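Local coordinates for protein putative nucleoside-diphosphate-sugar epimerase (PDB 3E48) that is of uncertain function but is probably an NAD(P)-binding, Rossmann-fold enzyme related to the nucleoside-diphosphate-sugar epimerases, at residues B[67-72]-B[96-101]; B[58-63]-B[89-94]; B[3-8]-B[26-31]. All coordinates share one frame; numbering follows the deposited sequence.

Interaction 1: B[67-72]-B[96-101]; sequences DTVVFI and SGVAHI
Val-69 and Val-98 meet almost at right angles, with the CG2 branch of Val-69 against CG1 of Val-98 at 3.6 Å. The torsion of Val-69 sets this up: CG1 stands anti to the backbone N (chi1 171°), which turns CG2 back toward the start of its strand, where Val-98 stands. Val-69 and Ile-101 share one face of the parallel sheet, the face lying under helices 56-63 and 84-96; Phe-63 covers both valines, and Ala-93 touches Val-98 and Ile-101. Instead of packing on the Val-69 branches, Ile-101 places its CG2 3.9 Å from the carbonyl O of Val-69. On the other face Thr-68 and His-100 lie side by side and point the same way, OG1 of Thr-68 running past CB of His-100 at 4.1 Å, with Trp-191 next to both.

Backbone bonds fix this pairing. The N of Val-69 donates to His-100 O over 3.0 Å, nearly straight at 165° and in the carbonyl plane, while His-100 N reaches Asp-67 O at 3.1 Å with a more bent 137°; Ala-99 N adds a weak bond to the same oxygen. A water bridges the margin, giving one hydrogen to OD2 of Asp-67 and the other to the carbonyl O of Gly-97, 2.8 Å from each. OD1 of Asp-67 takes the N-H of Asn-2. Gly-97 has positive phi and closes helix 84-96 with a Schellman motif, after which Val-98 and Ala-99 lead to the strand beginning at His-100.

The chemistry is therefore divided by place: the partly exposed entrance of the strand pair is held by a shared carbonyl, a carboxylate and a water, whereas two residues further along, at Val-69, the buried strands rely on a nearly straight backbone hydrogen bond and aliphatic contact.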
ATOM      1  N   ASP B  67      23.546   2.618  12.292  1.00  6.59           N
ATOM      2  CA  ASP B  67      22.844   3.885  12.438  1.00  7.78           C
ATOM      3  C   ASP B  67      21.886   4.156  11.293  1.00  8.59           C
ATOM      4  O   ASP B  67      20.810   4.726  11.487  1.00  8.30           O
ATOM      5  CB  ASP B  67      23.868   5.010  12.547  1.00  4.04           C
ATOM      6  CG  ASP B  67      24.705   4.897  13.800  1.00  7.56           C
ATOM      7  OD1 ASP B  67      25.950   4.812  13.700  1.00  9.97           O
ATOM      8  OD2 ASP B  67      24.100   4.888  14.893  1.00 10.00           O
ATOM      9  N   THR B  68      22.290   3.745  10.100  1.00  5.92           N
ATOM     10  CA  THR B  68      21.484   3.938   8.912  1.00  7.40           C
ATOM     11  C   THR B  68      21.463   2.646   8.121  1.00  8.71           C
ATOM     12  O   THR B  68      22.514   2.075   7.818  1.00  8.16           O
ATOM     13  CB  THR B  68      22.070   5.059   8.035  1.00 11.62           C
ATOM     14  OG1 THR B  68      22.093   6.278   8.787  1.00 13.60           O
ATOM     15  CG2 THR B  68      21.231   5.262   6.785  1.00 13.97           C
ATOM     16  N   VAL B  69      20.257   2.183   7.814  1.00  5.71           N
ATOM     17  CA  VAL B  69      20.064   0.970   7.041  1.00  5.22           C
ATOM     18  C   VAL B  69      19.462   1.342   5.691  1.00  6.05           C
ATOM     19  O   VAL B  69      18.455   2.053   5.621  1.00  7.48           O
ATOM     20  CB  VAL B  69      19.106  -0.016   7.760  1.00  5.67           C
ATOM     21  CG1 VAL B  69      18.738  -1.172   6.832  1.00  5.93           C
ATOM     22  CG2 VAL B  69      19.770  -0.552   9.025  1.00  9.10           C
ATOM     23  N   VAL B  70      20.115   0.884   4.628  1.00  4.18           N
ATOM     24  CA  VAL B  70      19.651   1.108   3.262  1.00  6.03           C
ATOM     25  C   VAL B  70      19.123  -0.272   2.899  1.00  7.72           C
ATOM     26  O   VAL B  70      19.890  -1.226   2.768  1.00  7.42           O
ATOM     27  CB  VAL B  70      20.812   1.512   2.333  1.00  6.17           C
ATOM     28  CG1 VAL B  70      20.280   1.821   0.939  1.00  8.02           C
ATOM     29  CG2 VAL B  70      21.533   2.726   2.908  1.00  7.13           C
ATOM     30  N   PHE B  71      17.801  -0.366   2.771  1.00  6.34           N
ATOM     31  CA  PHE B  71      17.112  -1.625   2.503  1.00  7.36           C
ATOM     32  C   PHE B  71      16.688  -1.831   1.061  1.00  5.47           C
ATOM     33  O   PHE B  71      15.972  -1.008   0.495  1.00  5.85           O
ATOM     34  CB  PHE B  71      15.868  -1.710   3.391  1.00  5.18           C
ATOM     35  CG  PHE B  71      15.188  -3.047   3.371  1.00  6.09           C
ATOM     36  CD1 PHE B  71      15.682  -4.095   4.142  1.00  9.08           C
ATOM     37  CD2 PHE B  71      14.060  -3.266   2.583  1.00  7.09           C
ATOM     38  CE1 PHE B  71      15.066  -5.345   4.131  1.00  9.21           C
ATOM     39  CE2 PHE B  71      13.431  -4.517   2.563  1.00  8.17           C
ATOM     40  CZ  PHE B  71      13.939  -5.560   3.342  1.00  8.06           C
ATOM     41  N   ILE B  72      17.134  -2.939   0.478  1.00  6.16           N
ATOM     42  CA  ILE B  72      16.768  -3.298  -0.885  1.00  4.05           C
ATOM     43  C   ILE B  72      15.832  -4.497  -0.775  1.00  6.02           C
ATOM     44  O   ILE B  72      16.240  -5.571  -0.334  1.00  7.97           O
ATOM     45  CB  ILE B  72      18.004  -3.699  -1.713  1.00  7.13           C
ATOM     46  CG1 ILE B  72      18.958  -2.506  -1.804  1.00  6.23           C
ATOM     47  CG2 ILE B  72      17.578  -4.166  -3.107  1.00  9.35           C
ATOM     48  CD1 ILE B  72      20.243  -2.803  -2.543  1.00 10.17           C
ATOM     49  N   SER B  96      17.365  -2.929  17.699  1.00  7.94           N
ATOM     50  CA  SER B  96      18.793  -2.650  17.709  1.00  8.22           C
ATOM     51  C   SER B  96      19.202  -1.178  17.663  1.00  8.10           C
ATOM     52  O   SER B  96      20.391  -0.862  17.615  1.00  9.16           O
ATOM     53  CB  SER B  96      19.459  -3.447  16.591  1.00  7.36           C
ATOM     54  OG  SER B  96      19.303  -4.840  16.852  1.00  8.69           O
ATOM     55  N   GLY B  97      18.218  -0.286  17.675  1.00  8.64           N
ATOM     56  CA  GLY B  97      18.507   1.141  17.700  1.00 10.93           C
ATOM     57  C   GLY B  97      18.958   1.847  16.438  1.00 10.73           C
ATOM     58  O   GLY B  97      19.735   2.805  16.507  1.00 10.62           O
ATOM     59  N   VAL B  98      18.481   1.387  15.287  1.00  5.01           N
ATOM     60  CA  VAL B  98      18.819   2.018  14.017  1.00  6.98           C
ATOM     61  C   VAL B  98      18.028   3.330  13.967  1.00  9.90           C
ATOM     62  O   VAL B  98      16.816   3.336  14.167  1.00  9.97           O
ATOM     63  CB  VAL B  98      18.417   1.114  12.836  1.00  7.27           C
ATOM     64  CG1 VAL B  98      18.675   1.829  11.510  1.00 10.23           C
ATOM     65  CG2 VAL B  98      19.204  -0.191  12.902  1.00 10.88           C
ATOM     66  N   ALA B  99      18.722   4.433  13.698  1.00  7.61           N
ATOM     67  CA  ALA B  99      18.107   5.755  13.675  1.00  9.17           C
ATOM     68  C   ALA B  99      17.474   6.190  12.366  1.00  7.23           C
ATOM     69  O   ALA B  99      16.620   7.077  12.357  1.00 10.29           O
ATOM     70  CB  ALA B  99      19.129   6.799  14.107  1.00 14.24           C
ATOM     71  N   HIS B 100      17.885   5.588  11.260  1.00  5.43           N
ATOM     72  CA  HIS B 100      17.327   5.989   9.981  1.00  6.59           C
ATOM     73  C   HIS B 100      17.303   4.847   8.986  1.00  9.05           C
ATOM     74  O   HIS B 100      18.218   4.026   8.944  1.00  6.71           O
ATOM     75  CB  HIS B 100      18.136   7.163   9.419  1.00  9.54           C
ATOM     76  CG  HIS B 100      17.412   7.938   8.365  1.00 12.81           C
ATOM     77  ND1 HIS B 100      17.369   7.541   7.048  1.00 14.70           N
ATOM     78  CD2 HIS B 100      16.653   9.058   8.447  1.00 11.74           C
ATOM     79  CE1 HIS B 100      16.615   8.380   6.362  1.00 10.41           C
ATOM     80  NE2 HIS B 100      16.167   9.310   7.187  1.00 10.82           N
ATOM     81  N   ILE B 101      16.245   4.801   8.184  1.00  4.42           N
ATOM     82  CA  ILE B 101      16.097   3.764   7.176  1.00  4.31           C
ATOM     83  C   ILE B 101      15.891   4.401   5.806  1.00  5.55           C
ATOM     84  O   ILE B 101      15.043   5.273   5.645  1.00  6.16           O
ATOM     85  CB  ILE B 101      14.871   2.854   7.455  1.00  7.75           C
ATOM     86  CG1 ILE B 101      15.107   2.015   8.717  1.00  9.19           C
ATOM     87  CG2 ILE B 101      14.611   1.951   6.247  1.00  8.02           C
ATOM     88  CD1 ILE B 101      13.867   1.268   9.203  1.00  9.80           C
TER
HETATM   89  O   HOH W   1      21.406   4.925  15.599  1.00 14.77           O

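Interaction 2: B[58-63]-B[89-94]; sequences SMVEAF and LVYAAK
Ala-92 sets its CB against Val-60 N and Phe-63 CD2, 3.5 Å from each, where two neighbouring helices on one face of a Rossmann fold cross. The small side chain lets the segment axes come within 8.2 Å at a signed angle of -42°, and CB of Met-59, a selenomethionine, also touches CB of Ala-92. Phe-63 turns the edge of its ring to helix 84-96: CE2 is 3.7 Å from Leu-89 O, and Ala-93 N lies in the ring plane. CD1 of Leu-89 meets CE2 and CZ of that ring, the two side chains crossing near a right angle. Met-59, bent at chi2 and chi3, brings its terminal CE to 3.3 Å from Leu-89 N. Near the surface CG2 of Val-60 meets the Tyr-91 ring at its edge, 3.8 Å from CE1.

Beneath this layer is the sheet. Phe-63 and Leu-89 rest on Val-69, Leu-89 and Met-59 on Phe-71, and Leu-89 and Ala-93 on Ile-101, so helix 56-63 sits on strand 68-71 and helix 84-96 spans strands 68-71 and 100-106. No hydrogen bond joins the two segments; from just past 89-94, OG of Ser-96 hydrogen-bonds to the carbonyl O of Val-60.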
ATOM      1  N   SER B  58      17.746 -12.693  12.818  1.00  7.84           N
ATOM      2  CA  SER B  58      18.888 -12.512  11.934  1.00  6.64           C
ATOM      3  C   SER B  58      18.981 -11.014  11.618  1.00  8.29           C
ATOM      4  O   SER B  58      20.074 -10.442  11.600  1.00  8.64           O
ATOM      5  CB  SER B  58      18.704 -13.314  10.639  1.00 10.67           C
ATOM      6  OG  SER B  58      19.806 -13.135   9.768  1.00 17.85           O
HETATM    7  N   MSE B  59      17.835 -10.380  11.381  1.00  6.23           N
HETATM    8  CA  MSE B  59      17.816  -8.943  11.088  1.00  5.71           C
HETATM    9  C   MSE B  59      18.216  -8.148  12.329  1.00  5.94           C
HETATM   10  O   MSE B  59      18.994  -7.198  12.245  1.00  6.96           O
HETATM   11  CB  MSE B  59      16.424  -8.506  10.603  1.00 12.22           C
HETATM   12  CG  MSE B  59      16.150  -8.784   9.122  1.00 31.76           C
HETATM   13 SE   MSE B  59      16.450  -7.238   7.936  1.00 36.65          SE
HETATM   14  CE  MSE B  59      14.649  -7.063   7.242  1.00 37.68           C
ATOM     15  N   VAL B  60      17.680  -8.532  13.484  1.00  7.02           N
ATOM     16  CA  VAL B  60      18.021  -7.854  14.732  1.00  7.92           C
ATOM     17  C   VAL B  60      19.531  -7.884  14.962  1.00  5.98           C
ATOM     18  O   VAL B  60      20.149  -6.856  15.263  1.00  7.97           O
ATOM     19  CB  VAL B  60      17.331  -8.518  15.948  1.00 11.58           C
ATOM     20  CG1 VAL B  60      17.866  -7.922  17.241  1.00 10.36           C
ATOM     21  CG2 VAL B  60      15.829  -8.317  15.860  1.00 13.35           C
ATOM     22  N   GLU B  61      20.128  -9.063  14.812  1.00  7.46           N
ATOM     23  CA  GLU B  61      21.566  -9.209  15.014  1.00  7.67           C
ATOM     24  C   GLU B  61      22.378  -8.362  14.041  1.00  6.59           C
ATOM     25  O   GLU B  61      23.317  -7.678  14.439  1.00  9.20           O
ATOM     26  CB  GLU B  61      21.975 -10.680  14.871  1.00  8.44           C
ATOM     27  CG  GLU B  61      21.479 -11.579  15.989  1.00 15.63           C
ATOM     28  CD  GLU B  61      21.947 -11.110  17.357  1.00 24.93           C
ATOM     29  OE1 GLU B  61      23.155 -10.822  17.500  1.00 16.19           O
ATOM     30  OE2 GLU B  61      21.108 -11.040  18.282  1.00 30.76           O
ATOM     31  N   ALA B  62      22.013  -8.410  12.767  1.00  6.97           N
ATOM     32  CA  ALA B  62      22.720  -7.658  11.739  1.00  9.06           C
ATOM     33  C   ALA B  62      22.665  -6.147  11.941  1.00  4.86           C
ATOM     34  O   ALA B  62      23.585  -5.435  11.541  1.00  6.82           O
ATOM     35  CB  ALA B  62      22.160  -8.012  10.362  1.00  8.41           C
ATOM     36  N   PHE B  63      21.591  -5.663  12.556  1.00  7.12           N
ATOM     37  CA  PHE B  63      21.405  -4.229  12.775  1.00  7.13           C
ATOM     38  C   PHE B  63      22.064  -3.684  14.041  1.00  4.71           C
ATOM     39  O   PHE B  63      22.099  -2.470  14.242  1.00  7.11           O
ATOM     40  CB  PHE B  63      19.906  -3.884  12.803  1.00  6.97           C
ATOM     41  CG  PHE B  63      19.222  -3.937  11.450  1.00  6.71           C
ATOM     42  CD1 PHE B  63      19.885  -4.386  10.308  1.00  7.53           C
ATOM     43  CD2 PHE B  63      17.896  -3.529  11.328  1.00  7.00           C
ATOM     44  CE1 PHE B  63      19.231  -4.430   9.066  1.00  6.82           C
ATOM     45  CE2 PHE B  63      17.241  -3.571  10.099  1.00  5.43           C
ATOM     46  CZ  PHE B  63      17.910  -4.021   8.966  1.00  8.83           C
ATOM     47  N   LEU B  89      12.255  -5.613   9.069  1.00  5.59           N
ATOM     48  CA  LEU B  89      13.082  -4.417   8.947  1.00  5.38           C
ATOM     49  C   LEU B  89      12.762  -3.452  10.086  1.00  7.39           C
ATOM     50  O   LEU B  89      13.658  -3.015  10.810  1.00  6.85           O
ATOM     51  CB  LEU B  89      12.816  -3.732   7.606  1.00  5.91           C
ATOM     52  CG  LEU B  89      13.385  -2.326   7.424  1.00  6.74           C
ATOM     53  CD1 LEU B  89      14.916  -2.352   7.471  1.00  8.19           C
ATOM     54  CD2 LEU B  89      12.899  -1.778   6.083  1.00  7.46           C
ATOM     55  N   VAL B  90      11.481  -3.128  10.245  1.00  8.01           N
ATOM     56  CA  VAL B  90      11.047  -2.206  11.291  1.00  6.70           C
ATOM     57  C   VAL B  90      11.306  -2.743  12.697  1.00  7.72           C
ATOM     58  O   VAL B  90      11.783  -2.012  13.566  1.00  8.09           O
ATOM     59  CB  VAL B  90       9.545  -1.863  11.152  1.00  9.84           C
ATOM     60  CG1 VAL B  90       9.095  -1.001  12.324  1.00 14.85           C
ATOM     61  CG2 VAL B  90       9.304  -1.129   9.838  1.00 12.45           C
ATOM     62  N   TYR B  91      10.990  -4.015  12.924  1.00  8.08           N
ATOM     63  CA  TYR B  91      11.192  -4.613  14.236  1.00  9.63           C
ATOM     64  C   TYR B  91      12.654  -4.576  14.650  1.00  7.54           C
ATOM     65  O   TYR B  91      12.978  -4.204  15.780  1.00  8.11           O
ATOM     66  CB  TYR B  91      10.703  -6.059  14.242  1.00 11.34           C
ATOM     67  CG  TYR B  91      10.887  -6.756  15.571  1.00  7.94           C
ATOM     68  CD1 TYR B  91      12.114  -7.315  15.925  1.00 10.34           C
ATOM     69  CD2 TYR B  91       9.838  -6.844  16.482  1.00 11.88           C
ATOM     70  CE1 TYR B  91      12.290  -7.945  17.148  1.00 10.80           C
ATOM     71  CE2 TYR B  91      10.001  -7.473  17.711  1.00 15.96           C
ATOM     72  CZ  TYR B  91      11.231  -8.023  18.037  1.00 16.85           C
ATOM     73  OH  TYR B  91      11.402  -8.664  19.241  1.00 19.97           O
ATOM     74  N   ALA B  92      13.530  -4.970  13.732  1.00  5.84           N
ATOM     75  CA  ALA B  92      14.962  -4.999  14.011  1.00  8.58           C
ATOM     76  C   ALA B  92      15.538  -3.597  14.167  1.00  8.70           C
ATOM     77  O   ALA B  92      16.429  -3.383  14.990  1.00  6.63           O
ATOM     78  CB  ALA B  92      15.696  -5.748  12.908  1.00  4.78           C
ATOM     79  N   ALA B  93      15.045  -2.645  13.381  1.00  6.09           N
ATOM     80  CA  ALA B  93      15.541  -1.280  13.489  1.00  7.02           C
ATOM     81  C   ALA B  93      15.247  -0.749  14.891  1.00  8.01           C
ATOM     82  O   ALA B  93      16.090  -0.097  15.504  1.00  9.27           O
ATOM     83  CB  ALA B  93      14.887  -0.387  12.426  1.00  6.94           C
ATOM     84  N   LYS B  94      14.057  -1.038  15.409  1.00  9.36           N
ATOM     85  CA  LYS B  94      13.696  -0.568  16.743  1.00 10.73           C
ATOM     86  C   LYS B  94      14.481  -1.283  17.835  1.00 10.35           C
ATOM     87  O   LYS B  94      15.026  -0.652  18.740  1.00 11.95           O
ATOM     88  CB  LYS B  94      12.198  -0.764  16.995  1.00 14.53           C
ATOM     89  CG  LYS B  94      11.308   0.164  16.190  1.00 14.59           C
ATOM     90  CD  LYS B  94       9.851  -0.019  16.575  1.00 26.20           C
ATOM     91  CE  LYS B  94       8.965   1.031  15.930  1.00 22.53           C
ATOM     92  NZ  LYS B  94       7.544   0.856  16.336  1.00 23.12           N
TER

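Interaction 3: B[3-8]-B[26-31]; sequences IMLTGA and DHFHIG
Phe-28 reaches across to the neighbouring strand and lays its ring obliquely by Leu-5, CZ 3.9 Å from CB, while CE2 comes to 4.2 Å from CG2 of Ile-3. Its CG stands anti to the backbone N (chi1 -156°), which carries the ring across to Leu-5 and Ile-3. Ile-30 lies on this same face, and its CB and CG2 meet CB of Ala-8, which lies just past the end of strand 3-6. Helix 11-22 covers this side, Ile-16 and Thr-17 resting on Leu-5 and Ala-20 on Phe-28.

The other face is more polar. His-29 grips Ile-3 O twice: the backbone N is 2.7 Å away, nearly in line with the C=O, and ND1 of the ring is 3.2 Å away at a bent 142°, approaching from above the carbonyl plane but close to the plane of its own ring. ND1 also makes a weak bond to His-27 O, and the two carbonyls together restrain the turn of the imidazole. Met-4, a selenomethionine, is bent at chi2 and chi3, so SE folds over the backbone of the next strand, 3.2 Å from Gly-31 N, and CE rests on CB of His-29. Gly-31 has no side chain on this face, which leaves room for the selenium.

The remaining hydrogen bonds of the parallel ladder run from Ile-3 N to His-27 O, Leu-5 N to His-29 O, Gly-31 N to Leu-5 O, and last Gly-7 N to Gly-31 O at 3.0 Å. Gly-7 has positive phi, and here the chain leaves the sheet. Strand 3-6, helix 11-22 and strand 28-32 form the first beta-alpha-beta unit of a Rossmann fold, whose glycine-rich TGxxGxxG turn, beginning at Thr-6, probably serves dinucleotide binding as in related NAD(P)-binding proteins.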
ATOM      1  N   ILE B   3      26.747   2.710   8.442  1.00  6.87           N
ATOM      2  CA  ILE B   3      25.783   2.470   7.378  1.00  8.51           C
ATOM      3  C   ILE B   3      25.758   0.997   7.007  1.00  9.83           C
ATOM      4  O   ILE B   3      26.802   0.358   6.888  1.00  9.27           O
ATOM      5  CB  ILE B   3      26.150   3.261   6.108  1.00 12.99           C
ATOM      6  CG1 ILE B   3      26.348   4.737   6.444  1.00 17.10           C
ATOM      7  CG2 ILE B   3      25.057   3.099   5.064  1.00 15.90           C
ATOM      8  CD1 ILE B   3      26.937   5.537   5.301  1.00 26.07           C
HETATM    9  N   MSE B   4      24.555   0.472   6.813  1.00  8.82           N
HETATM   10  CA  MSE B   4      24.371  -0.924   6.448  1.00  6.88           C
HETATM   11  C   MSE B   4      23.504  -1.029   5.194  1.00  8.15           C
HETATM   12  O   MSE B   4      22.396  -0.503   5.159  1.00  8.02           O
HETATM   13  CB  MSE B   4      23.698  -1.671   7.602  1.00 10.15           C
HETATM   14  CG  MSE B   4      22.880  -2.872   7.183  1.00 20.18           C
HETATM   15 SE   MSE B   4      23.963  -4.369   6.638  1.00 33.67          SE
HETATM   16  CE  MSE B   4      24.837  -4.674   8.322  1.00 36.16           C
ATOM     17  N   LEU B   5      24.022  -1.694   4.166  1.00  5.85           N
ATOM     18  CA  LEU B   5      23.281  -1.899   2.925  1.00  4.71           C
ATOM     19  C   LEU B   5      22.873  -3.370   2.865  1.00  6.41           C
ATOM     20  O   LEU B   5      23.740  -4.248   2.844  1.00  7.76           O
ATOM     21  CB  LEU B   5      24.158  -1.578   1.711  1.00  5.84           C
ATOM     22  CG  LEU B   5      23.524  -1.916   0.345  1.00  9.44           C
ATOM     23  CD1 LEU B   5      22.309  -1.023   0.112  1.00  5.91           C
ATOM     24  CD2 LEU B   5      24.546  -1.717  -0.776  1.00  8.70           C
ATOM     25  N   THR B   6      21.574  -3.654   2.854  1.00  6.70           N
ATOM     26  CA  THR B   6      21.138  -5.049   2.779  1.00  5.93           C
ATOM     27  C   THR B   6      20.972  -5.464   1.320  1.00 10.55           C
ATOM     28  O   THR B   6      20.707  -4.623   0.460  1.00 11.42           O
ATOM     29  CB  THR B   6      19.793  -5.292   3.530  1.00  9.88           C
ATOM     30  OG1 THR B   6      18.731  -4.611   2.850  1.00 11.67           O
ATOM     31  CG2 THR B   6      19.881  -4.788   4.969  1.00 12.62           C
ATOM     32  N   GLY B   7      21.134  -6.757   1.045  1.00 11.01           N
ATOM     33  CA  GLY B   7      21.003  -7.262  -0.313  1.00 12.42           C
ATOM     34  C   GLY B   7      22.071  -6.702  -1.236  1.00  9.48           C
ATOM     35  O   GLY B   7      21.858  -6.553  -2.438  1.00  7.89           O
ATOM     36  N   ALA B   8      23.236  -6.421  -0.662  1.00  9.82           N
ATOM     37  CA  ALA B   8      24.362  -5.839  -1.384  1.00  8.51           C
ATOM     38  C   ALA B   8      24.918  -6.620  -2.575  1.00  9.15           C
ATOM     39  O   ALA B   8      25.540  -6.028  -3.458  1.00  8.47           O
ATOM     40  CB  ALA B   8      25.488  -5.546  -0.401  1.00  7.69           C
ATOM     41  N   ASP B  26      33.115   5.584   4.448  1.00 18.54           N
ATOM     42  CA  ASP B  26      33.587   4.789   5.572  1.00 19.32           C
ATOM     43  C   ASP B  26      32.438   4.290   6.441  1.00 12.05           C
ATOM     44  O   ASP B  26      31.308   4.775   6.342  1.00 15.44           O
ATOM     45  CB  ASP B  26      34.570   5.610   6.417  1.00 31.56           C
ATOM     46  CG  ASP B  26      35.464   4.742   7.282  1.00 33.16           C
ATOM     47  OD1 ASP B  26      36.033   3.762   6.753  1.00 40.06           O
ATOM     48  OD2 ASP B  26      35.607   5.043   8.484  1.00 46.16           O
ATOM     49  N   HIS B  27      32.740   3.309   7.287  1.00  9.89           N
ATOM     50  CA  HIS B  27      31.751   2.723   8.192  1.00  9.16           C
ATOM     51  C   HIS B  27      30.655   2.023   7.390  1.00  9.30           C
ATOM     52  O   HIS B  27      29.510   1.930   7.838  1.00  9.32           O
ATOM     53  CB  HIS B  27      31.120   3.812   9.062  1.00 11.79           C
ATOM     54  CG  HIS B  27      32.110   4.769   9.651  1.00 17.31           C
ATOM     55  ND1 HIS B  27      33.129   4.368  10.485  1.00 19.50           N
ATOM     56  CD2 HIS B  27      32.225   6.113   9.535  1.00 24.88           C
ATOM     57  CE1 HIS B  27      33.830   5.424  10.861  1.00 20.97           C
ATOM     58  NE2 HIS B  27      33.303   6.495  10.298  1.00 24.94           N
ATOM     59  N   PHE B  28      31.018   1.521   6.214  1.00  9.29           N
ATOM     60  CA  PHE B  28      30.069   0.851   5.335  1.00  9.16           C
ATOM     61  C   PHE B  28      30.022  -0.653   5.576  1.00 10.38           C
ATOM     62  O   PHE B  28      31.037  -1.349   5.478  1.00 11.29           O
ATOM     63  CB  PHE B  28      30.432   1.138   3.877  1.00  9.48           C
ATOM     64  CG  PHE B  28      29.277   1.021   2.927  1.00  8.63           C
ATOM     65  CD1 PHE B  28      28.983  -0.188   2.306  1.00 12.75           C
ATOM     66  CD2 PHE B  28      28.484   2.128   2.650  1.00 11.83           C
ATOM     67  CE1 PHE B  28      27.915  -0.294   1.417  1.00 10.44           C
ATOM     68  CE2 PHE B  28      27.411   2.037   1.766  1.00 14.66           C
ATOM     69  CZ  PHE B  28      27.127   0.820   1.148  1.00 13.37           C
ATOM     70  N   HIS B  29      28.829  -1.146   5.885  1.00  7.72           N
ATOM     71  CA  HIS B  29      28.623  -2.561   6.150  1.00  6.03           C
ATOM     72  C   HIS B  29      27.603  -3.100   5.166  1.00  7.25           C
ATOM     73  O   HIS B  29      26.781  -2.350   4.643  1.00  6.34           O
ATOM     74  CB  HIS B  29      28.063  -2.772   7.557  1.00  5.49           C
ATOM     75  CG  HIS B  29      28.890  -2.163   8.646  1.00  5.90           C
ATOM     76  ND1 HIS B  29      29.053  -0.801   8.785  1.00  6.01           N
ATOM     77  CD2 HIS B  29      29.578  -2.730   9.663  1.00  8.01           C
ATOM     78  CE1 HIS B  29      29.808  -0.557   9.842  1.00 10.84           C
ATOM     79  NE2 HIS B  29      30.139  -1.710  10.392  1.00  8.91           N
ATOM     80  N   ILE B  30      27.658  -4.402   4.913  1.00  7.93           N
ATOM     81  CA  ILE B  30      26.691  -5.020   4.021  1.00  7.12           C
ATOM     82  C   ILE B  30      26.094  -6.241   4.704  1.00  8.37           C
ATOM     83  O   ILE B  30      26.756  -6.909   5.501  1.00  7.54           O
ATOM     84  CB  ILE B  30      27.317  -5.452   2.668  1.00  5.20           C
ATOM     85  CG1 ILE B  30      28.374  -6.536   2.892  1.00  7.74           C
ATOM     86  CG2 ILE B  30      27.904  -4.236   1.961  1.00  9.24           C
ATOM     87  CD1 ILE B  30      28.974  -7.068   1.605  1.00 15.22           C
ATOM     88  N   GLY B  31      24.829  -6.510   4.395  1.00  8.48           N
ATOM     89  CA  GLY B  31      24.136  -7.651   4.966  1.00  6.68           C
ATOM     90  C   GLY B  31      23.689  -8.548   3.831  1.00 12.77           C
ATOM     91  O   GLY B  31      22.827  -8.167   3.041  1.00 18.11           O
TER

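All three contacts belong to the Rossmann-type part of the chain. Interaction 3 closes first along the sequence; interactions 1 and 2 follow and interlock, since helix 56-63 leads into strand 68-71 and helix 84-96 into strand 100-106. Interactions 1 and 3 are adjoining strand pairs of one sheet, centres about 10 Å apart, joined through the pairing of strands 3-6 and 68-71. Interaction 2, centred about 9 Å from interaction 1 and 13 Å from interaction 3, is the helix layer on the face opposite helix 11-22, touching interaction 1 at Phe-71, among others, and interaction 3 at Met-4. Together they build a continuous sheet with helices packed on it, the framework of a probable dinucleotide site.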